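PDB 3QH6: CT296 from Chlamydia trachomatis, which is of unknown function but structurally resembles Fe(II) 2-oxoglutarate-dependent enzymes. Local coordinates for residues V90-D95 against I146-S151. Numbering follows the deposited sequence.
Sequences VALVRD and IILRFS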
# COMPACT_ATOMS: atom_id res chain seq x y z
N VAL A 90 4.36 -6.85 -11.91
CA VAL A 90 4.95 -6.99 -10.60
C VAL A 90 4.00 -7.84 -9.77
O VAL A 90 2.82 -8.05 -10.16
CB VAL A 90 5.16 -5.63 -9.92
CG1 VAL A 90 5.95 -4.67 -10.84
CG2 VAL A 90 3.82 -5.03 -9.51
N ALA A 91 4.49 -8.34 -8.64
CA ALA A 91 3.67 -9.16 -7.73
C ALA A 91 4.06 -8.86 -6.30
O ALA A 91 5.17 -8.44 -6.05
CB ALA A 91 3.86 -10.65 -8.03
N LEU A 92 3.15 -9.08 -5.36
CA LEU A 92 3.45 -8.89 -3.95
C LEU A 92 4.46 -9.93 -3.50
O LEU A 92 4.23 -11.12 -3.69
CB LEU A 92 2.15 -9.01 -3.13
CG LEU A 92 2.32 -8.80 -1.63
CD1 LEU A 92 2.59 -7.36 -1.32
CD2 LEU A 92 1.05 -9.27 -0.86
N VAL A 93 5.57 -9.50 -2.89
CA VAL A 93 6.62 -10.42 -2.44
C VAL A 93 6.84 -10.34 -0.92
O VAL A 93 7.27 -11.32 -0.31
CB VAL A 93 7.97 -10.18 -3.19
CG1 VAL A 93 7.82 -10.55 -4.67
CG2 VAL A 93 8.49 -8.70 -3.01
N ARG A 94 6.55 -9.20 -0.31
CA ARG A 94 6.77 -9.04 1.13
C ARG A 94 5.77 -8.05 1.66
O ARG A 94 5.29 -7.20 0.90
CB ARG A 94 8.19 -8.48 1.40
CG ARG A 94 9.31 -9.49 1.10
CD ARG A 94 10.70 -8.86 1.39
NE ARG A 94 11.03 -7.82 0.43
CZ ARG A 94 11.46 -8.06 -0.81
NH1 ARG A 94 11.57 -9.31 -1.23
NH2 ARG A 94 11.75 -7.06 -1.64
N ASP A 95 5.45 -8.12 2.95
CA ASP A 95 4.65 -7.05 3.54
C ASP A 95 4.99 -6.85 5.02
O ASP A 95 5.71 -7.64 5.61
CB ASP A 95 3.16 -7.33 3.30
CG ASP A 95 2.61 -8.36 4.23
OD1 ASP A 95 2.86 -8.25 5.45
OD2 ASP A 95 1.94 -9.28 3.73
N ILE A 146 -0.24 -0.91 6.41
CA ILE A 146 0.49 -2.08 5.93
C ILE A 146 1.33 -1.65 4.73
O ILE A 146 0.87 -0.92 3.86
CB ILE A 146 -0.46 -3.28 5.59
CG1 ILE A 146 0.34 -4.54 5.23
CG2 ILE A 146 -1.50 -2.95 4.46
CD1 ILE A 146 -0.55 -5.76 5.12
N ILE A 147 2.62 -2.01 4.76
CA ILE A 147 3.48 -1.71 3.65
C ILE A 147 3.56 -2.96 2.79
O ILE A 147 3.75 -4.06 3.29
CB ILE A 147 4.90 -1.24 4.10
CG1 ILE A 147 5.74 -0.93 2.86
CG2 ILE A 147 5.59 -2.27 5.00
CD1 ILE A 147 5.51 0.50 2.34
N LEU A 148 3.38 -2.77 1.49
CA LEU A 148 3.30 -3.86 0.53
C LEU A 148 4.46 -3.68 -0.42
O LEU A 148 4.61 -2.61 -0.97
CB LEU A 148 1.99 -3.74 -0.26
CG LEU A 148 0.72 -3.79 0.61
CD1 LEU A 148 -0.49 -3.35 -0.22
CD2 LEU A 148 0.55 -5.19 1.17
N ARG A 149 5.26 -4.72 -0.61
CA ARG A 149 6.42 -4.61 -1.47
C ARG A 149 6.16 -5.35 -2.77
O ARG A 149 5.90 -6.55 -2.76
CB ARG A 149 7.65 -5.23 -0.79
CG ARG A 149 7.90 -4.77 0.65
CD ARG A 149 8.17 -3.26 0.71
NE ARG A 149 8.68 -2.91 2.04
CZ ARG A 149 9.20 -1.75 2.38
NH1 ARG A 149 9.30 -0.79 1.46
NH2 ARG A 149 9.65 -1.55 3.62
N PHE A 150 6.35 -4.68 -3.91
CA PHE A 150 6.04 -5.33 -5.19
C PHE A 150 7.29 -5.49 -6.03
O PHE A 150 8.06 -4.55 -6.16
CB PHE A 150 5.01 -4.51 -6.00
CG PHE A 150 3.65 -4.47 -5.36
CD1 PHE A 150 2.71 -5.46 -5.63
CD2 PHE A 150 3.32 -3.48 -4.45
CE1 PHE A 150 1.43 -5.43 -5.01
CE2 PHE A 150 2.06 -3.47 -3.85
CZ PHE A 150 1.14 -4.44 -4.12
N SER A 151 7.48 -6.67 -6.63
CA SER A 151 8.73 -6.93 -7.37
C SER A 151 8.43 -7.50 -8.76
O SER A 151 7.48 -8.29 -8.94
CB SER A 151 9.64 -7.89 -6.58
OG SER A 151 10.86 -8.16 -7.27
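Ala-91 to Asp-95 pairs antiparallel with Leu-148 to Ser-151 through four backbone hydrogen bonds, with a classic beta bulge, Val-93 and Arg-94 both opposite Arg-149. Ala-91 and Ser-151 bond reciprocally, Ala-91 N to Ser-151 O and Ser-151 N to Ala-91 O, both at 3.0 Å. Arg-149 spans the bulge: its O receives Val-93 N at 3.0 Å in a nearly straight bond (171° at the hydrogen), while its N reaches Arg-94 O at 2.9 Å. At the bulge, the valine tips fork against the serine, Val-93 CG1 lying 3.7 Å from Ser-151 CB. On the Leu-92 face, Leu-92 CG stands anti to its N (chi1 -179°) and, with chi2 near 72°, Leu-92 CD1 lies over one face of the Phe-150 ring near its rim, 3.8 Å from Leu-148 CB. Val-90 CG2 meets the base of the same phenylalanine at CB (3.7 Å), the two side chains crossing at about a right angle. On the other face, the aliphatic roots of the arginines touch, Arg-94 CB to Arg-149 CG at 3.8 Å. Asp-107 takes a salt bridge from Arg-94 and a long, weak ion pair from Arg-149, whose NH1 and NH2 bond Ser-112 OG and Leu-105 O. Asp-95, buried, directs its carboxylate to His-62 and Val-61 N. Strand 91-98 is the outermost on this side of the five-stranded antiparallel sheet, an edge consistent with a cupin-like fold, with 145-151 between it and 111-116; helices 66-75 and 77-85 pack on the Leu-92, Leu-148 and Phe-150 face.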